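Local coordinates for protein cortical-lytic enzyme (Clostridium perfringens, PDB 5JIP) that probably acts as a family 25 muramidase (lysozyme-type glycosidase) that hydrolyses the peptidoglycan of the spore cortex during germination, at residues 152-155 with 156-160; 225-228 with 229-232; 268-271 with 272-275. All blocks are in the same frame, centred on the assembly; numbering follows the deposited sequence.

Each contact lies within one unbroken stretch of chain, so none closes a long loop, and the three follow in series without nesting or crossing. Contact 1 comes first, in helix 152-157 of the family 25 barrel, between strands 147-151 and 175-178. Contact 2 lies in the interdomain linker after the last barrel strand, 217-221, where 225-232 carries half of the magnesium ligand set contributed by protein; Asp258 and Asp304 of the C-terminal beta domain supply the rest, tying the two parts together. Contact 3, on strand 269-275 of that domain, forms part of the subunit interface. Centres of contacts 1 and 3 are about 42 Å apart, on opposite sides of the chain's centre.

Contact 1: 152-155 with 156-160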
# COMPACT_ATOMS: atom_id res chain seq x y z
N LEU A 152 -8.43 27.71 2.99
CA LEU A 152 -9.17 27.73 1.73
C LEU A 152 -9.02 29.08 1.04
O LEU A 152 -8.80 29.15 -0.18
CB LEU A 152 -10.65 27.42 2.00
CG LEU A 152 -11.58 27.35 0.76
CD1 LEU A 152 -11.06 26.34 -0.23
CD2 LEU A 152 -13.04 27.02 1.12
N PHE A 153 -9.14 30.17 1.81
CA PHE A 153 -8.96 31.50 1.23
C PHE A 153 -7.60 31.64 0.57
O PHE A 153 -7.49 32.11 -0.58
CB PHE A 153 -9.14 32.55 2.32
CG PHE A 153 -8.92 33.95 1.85
CD1 PHE A 153 -9.92 34.63 1.20
CD2 PHE A 153 -7.70 34.59 2.05
CE1 PHE A 153 -9.73 35.92 0.75
CE2 PHE A 153 -7.51 35.88 1.61
CZ PHE A 153 -8.52 36.54 0.96
N PHE A 154 -6.55 31.22 1.27
CA PHE A 154 -5.18 31.31 0.78
C PHE A 154 -5.00 30.54 -0.52
O PHE A 154 -4.40 31.05 -1.48
CB PHE A 154 -4.23 30.80 1.86
CG PHE A 154 -2.79 31.08 1.60
CD1 PHE A 154 -2.24 32.29 1.98
CD2 PHE A 154 -1.96 30.13 1.01
CE1 PHE A 154 -0.91 32.56 1.76
CE2 PHE A 154 -0.62 30.39 0.78
CZ PHE A 154 -0.09 31.60 1.15
N ILE A 155 -5.51 29.30 -0.58
CA ILE A 155 -5.45 28.52 -1.81
C ILE A 155 -6.09 29.33 -2.94
O ILE A 155 -5.55 29.39 -4.04
CB ILE A 155 -6.14 27.15 -1.62
CG1 ILE A 155 -5.28 26.25 -0.71
CG2 ILE A 155 -6.37 26.45 -2.95
CD1 ILE A 155 -5.98 24.97 -0.28
N GLY A 156 -7.21 29.99 -2.65
CA GLY A 156 -7.91 30.76 -3.67
C GLY A 156 -7.13 31.96 -4.16
O GLY A 156 -7.26 32.35 -5.32
N LEU A 157 -6.31 32.55 -3.30
CA LEU A 157 -5.45 33.65 -3.72
C LEU A 157 -4.42 33.20 -4.73
O LEU A 157 -3.89 34.02 -5.49
CB LEU A 157 -4.71 34.24 -2.53
CG LEU A 157 -5.40 35.24 -1.64
CD1 LEU A 157 -4.44 35.55 -0.51
CD2 LEU A 157 -5.75 36.50 -2.42
N TYR A 158 -4.05 31.93 -4.70
CA TYR A 158 -2.96 31.41 -5.51
C TYR A 158 -3.48 30.45 -6.58
O TYR A 158 -2.85 29.45 -6.89
CB TYR A 158 -1.92 30.75 -4.62
CG TYR A 158 -1.05 31.76 -3.94
CD1 TYR A 158 0.04 32.32 -4.60
CD2 TYR A 158 -1.33 32.20 -2.64
CE1 TYR A 158 0.84 33.27 -3.99
CE2 TYR A 158 -0.53 33.14 -2.02
CZ TYR A 158 0.55 33.67 -2.69
OH TYR A 158 1.35 34.60 -2.09
N ASP A 159 -4.65 30.77 -7.13
CA ASP A 159 -5.17 30.06 -8.29
C ASP A 159 -5.37 28.58 -7.99
O ASP A 159 -5.07 27.73 -8.83
CB ASP A 159 -4.24 30.20 -9.51
CG ASP A 159 -4.20 31.60 -10.07
OD1 ASP A 159 -5.27 32.13 -10.44
OD2 ASP A 159 -3.08 32.15 -10.14
N ASP A 160 -5.86 28.26 -6.80
CA ASP A 160 -6.10 26.86 -6.47
C ASP A 160 -4.80 26.07 -6.39
O ASP A 160 -4.81 24.84 -6.48
CB ASP A 160 -7.03 26.24 -7.54
CG ASP A 160 -7.94 25.13 -7.00
OD1 ASP A 160 -8.26 25.15 -5.80
OD2 ASP A 160 -8.36 24.24 -7.79
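Gly156 N bonds back to Leu152 O (3.1 Å) in helix 152-157, the short helix of a beta-alpha-beta unit in the family 25 barrel. Next comes Leu157, whose N bonds to Phe153 O (3.0 Å), again i to i+4. Its side chain goes the same way: Leu157 CD1 meets Phe153 CE2 at 3.7 Å, the branched tip crossing the ring at a slant on the exposed side of the helix. Tyr158 turns inward. With CG anti to the carbonyl carbon (chi1 -78°), its CE2 edge is carried over one face of the Phe154 ring, offset toward the rim, with CE2 3.6 Å from Phe154 CZ. The two planes are inclined at 43° and the centroids are 5.0 Å apart, so the pair is oblique. Phe154 O lies in the plane of the Tyr158 ring, at its edge. Both rings also touch Leu127 of helix 124-142, and Tyr158 OH is hydrogen-bonded to Pro117 O, which holds the buried phenol at its far end. Asp159 and Asp160 both have positive phi, and the chain curls back over the end of the helix. Asp160 OD1 is held by Gly194 N and approaches Ile155 CG2. The curl brings two amides to one carbonyl: Tyr158 N and Asp160 N approach Ile155 O from opposite faces of its plane, each at 3.0 Å.

Contact 2: 225-228 with 229-232. With MG (magnesium ion), chain E.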
# COMPACT_ATOMS: atom_id res chain seq x y z
N SER A 225 -9.24 7.17 11.77
CA SER A 225 -8.32 6.52 12.68
C SER A 225 -7.11 7.40 12.95
O SER A 225 -6.53 7.97 12.03
CB SER A 225 -7.83 5.19 12.12
OG SER A 225 -6.91 4.62 13.02
N ILE A 226 -6.72 7.45 14.22
CA ILE A 226 -5.49 8.15 14.60
C ILE A 226 -4.30 7.56 13.86
O ILE A 226 -3.30 8.25 13.62
CB ILE A 226 -5.31 8.09 16.13
CG1 ILE A 226 -4.09 8.88 16.56
CG2 ILE A 226 -5.16 6.66 16.61
CD1 ILE A 226 -4.28 10.41 16.37
N ASP A 227 -4.37 6.28 13.49
CA ASP A 227 -3.28 5.64 12.78
C ASP A 227 -2.97 6.36 11.47
O ASP A 227 -1.80 6.39 11.05
CB ASP A 227 -3.62 4.17 12.50
CG ASP A 227 -3.88 3.35 13.76
OD1 ASP A 227 -3.42 3.72 14.83
OD2 ASP A 227 -4.56 2.30 13.65
N SER A 228 -3.97 6.99 10.85
CA SER A 228 -3.77 7.65 9.57
C SER A 228 -2.97 8.95 9.69
O SER A 228 -2.62 9.53 8.67
CB SER A 228 -5.12 7.93 8.92
OG SER A 228 -5.75 6.70 8.57
N LEU A 229 -2.73 9.43 10.90
CA LEU A 229 -1.85 10.58 11.12
C LEU A 229 -0.43 10.17 11.50
O LEU A 229 0.47 11.03 11.47
CB LEU A 229 -2.42 11.48 12.23
CG LEU A 229 -3.75 12.19 11.94
CD1 LEU A 229 -4.20 12.99 13.15
CD2 LEU A 229 -3.62 13.09 10.69
N MET A 230 -0.22 8.90 11.88
CA MET A 230 1.02 8.42 12.50
C MET A 230 1.71 7.33 11.68
O MET A 230 1.04 6.58 10.95
CB MET A 230 0.75 7.86 13.89
CG MET A 230 0.04 8.81 14.78
SD MET A 230 -0.06 8.25 16.50
CE MET A 230 -0.94 6.69 16.36
N PRO A 231 3.02 7.18 11.80
CA PRO A 231 3.66 5.98 11.29
C PRO A 231 3.14 4.75 12.02
O PRO A 231 2.74 4.83 13.20
CB PRO A 231 5.15 6.21 11.57
CG PRO A 231 5.26 7.69 11.81
CD PRO A 231 4.01 8.07 12.44
N PRO A 232 3.18 3.59 11.37
CA PRO A 232 2.84 2.35 12.08
C PRO A 232 3.84 2.06 13.18
O PRO A 232 4.99 2.54 13.17
CB PRO A 232 2.91 1.27 11.00
CG PRO A 232 3.53 1.86 9.87
CD PRO A 232 3.69 3.33 10.02
MG MG E . -0.29 5.84 9.60
O HOH W 1 -0.35 7.67 8.55
O HOH W 2 -0.07 4.00 10.64
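Leu229 N stands above the plane of the Ile226 carbonyl, 55° out of it, and Met230 N stands likewise above that of Asp227. Both amides thus bond to a carbonyl face, Leu229 N to Ile226 O at 3.0 Å and Met230 N to Asp227 O at 3.1 Å, as the chain winds through a tight 3-10 turn. An ST turn opens it: Ser225 OG accepts from Asp227 N, and is itself tied to Asp257. The winding sets two carbonyls side by side as magnesium ligands. Asp227 O (2.2 Å from magnesium) and Met230 O (2.0 Å) lie only 2.8 Å apart, a closeness that the shared cation would offset. Two waters flank the magnesium on opposite sides, and OD2 of Asp258 and of Asp304 complete six ligands, joining this interdomain linker to the C-terminal domain. The Asp227 carboxylate points elsewhere, its OD2 accepting a hydrogen bond from the backbone N of Asp257. Away from the metal, Ile226 CD1 packs against Leu229 CD1, the two side chains crossing at about a right angle. Met230 is bent at chi3 (-59°), which folds its methyl back so that CE touches Ile226 CG1 at 3.8 Å.

Contact 3: 268-271 with 272-275; sequences DNYA and GTLP
Tyr270 lays its ring along its own strand, over the backbone of Gly272, and ends at Thr273. The side chain leaves with CG anti to the backbone N (chi1 169°), beside the carbonyl carbon, and this swings the ring forward along the chain. Gly272 N lies 3.6 Å above the ring plane, over its centre. Gly272 CA makes a CH-pi contact with the same face, 3.9 Å from the Tyr270 centroid and 29° off the normal. At the ring edge, in plane, stands Thr273 OG1, 3.3 Å from Tyr270 CE1; it accepts the phenol proton in a short bond from Tyr270 OH (2.7 Å). The hydroxyl of Thr273 is gripped further by Asn263 OD1 of the same chain and by Asn263 ND2 of the second subunit. Strand 269-275 is outermost in its sheet within the chain, and at the subunit interface the Tyr270 ring meets Tyr270 of the second subunit, the planes nearly parallel. Next, Ala271 begins a classic beta bulge: Ala271 and Gly272 both face Val264 on strand 259-266, the hairpin partner in the four-stranded antiparallel sheet of the C-terminal domain. Ala271 has nearly helical psi, whereas Gly272 is extended with positive phi, a backbone conformation suited to glycine. The axes of 269-271 and 272-275 lie at 42° to each other, consistent with the bend that a bulge puts into a strand. Ala271 CB packs on Val266 and Phe288.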
# COMPACT_ATOMS: atom_id res chain seq x y z
N ASP A 268 20.43 -6.17 6.31
CA ASP A 268 20.14 -4.83 5.79
C ASP A 268 19.97 -4.80 4.28
O ASP A 268 19.76 -3.71 3.71
CB ASP A 268 21.21 -3.80 6.19
CG ASP A 268 21.32 -3.64 7.71
OD1 ASP A 268 20.29 -3.73 8.40
OD2 ASP A 268 22.44 -3.43 8.21
N ASN A 269 20.09 -5.93 3.60
CA ASN A 269 19.78 -5.99 2.19
C ASN A 269 18.31 -6.32 2.03
O ASN A 269 17.77 -7.15 2.76
CB ASN A 269 20.63 -7.05 1.48
CG ASN A 269 22.12 -6.77 1.62
OD1 ASN A 269 22.85 -7.51 2.28
ND2 ASN A 269 22.56 -5.69 1.01
N TYR A 270 17.68 -5.65 1.08
CA TYR A 270 16.26 -5.85 0.86
C TYR A 270 15.97 -7.28 0.44
O TYR A 270 16.63 -7.83 -0.45
CB TYR A 270 15.78 -4.87 -0.21
CG TYR A 270 14.41 -5.09 -0.78
CD1 TYR A 270 13.28 -4.60 -0.11
CD2 TYR A 270 14.22 -5.72 -2.00
CE1 TYR A 270 12.02 -4.76 -0.65
CE2 TYR A 270 12.96 -5.89 -2.54
CZ TYR A 270 11.87 -5.40 -1.86
OH TYR A 270 10.60 -5.56 -2.37
N ALA A 271 14.95 -7.86 1.06
CA ALA A 271 14.54 -9.21 0.73
C ALA A 271 13.15 -9.30 0.13
O ALA A 271 12.85 -10.29 -0.53
CB ALA A 271 14.62 -10.11 1.97
N GLY A 272 12.29 -8.31 0.35
CA GLY A 272 10.97 -8.35 -0.26
C GLY A 272 10.02 -7.38 0.39
O GLY A 272 10.25 -6.87 1.49
N THR A 273 8.92 -7.15 -0.33
CA THR A 273 7.80 -6.34 0.15
C THR A 273 6.56 -7.21 0.23
O THR A 273 6.24 -7.93 -0.72
CB THR A 273 7.56 -5.14 -0.77
OG1 THR A 273 8.76 -4.36 -0.84
CG2 THR A 273 6.43 -4.28 -0.27
N LEU A 274 5.88 -7.16 1.37
CA LEU A 274 4.67 -7.95 1.58
C LEU A 274 3.47 -7.02 1.73
O LEU A 274 3.62 -5.87 2.16
CB LEU A 274 4.78 -8.81 2.84
CG LEU A 274 5.85 -9.90 2.93
CD1 LEU A 274 5.80 -10.80 1.71
CD2 LEU A 274 7.21 -9.28 3.15
N PRO A 275 2.26 -7.48 1.39
CA PRO A 275 1.06 -6.66 1.54
C PRO A 275 0.54 -6.69 2.99
O PRO A 275 1.05 -7.41 3.85
CB PRO A 275 0.07 -7.30 0.57
CG PRO A 275 0.46 -8.80 0.62
CD PRO A 275 1.96 -8.77 0.73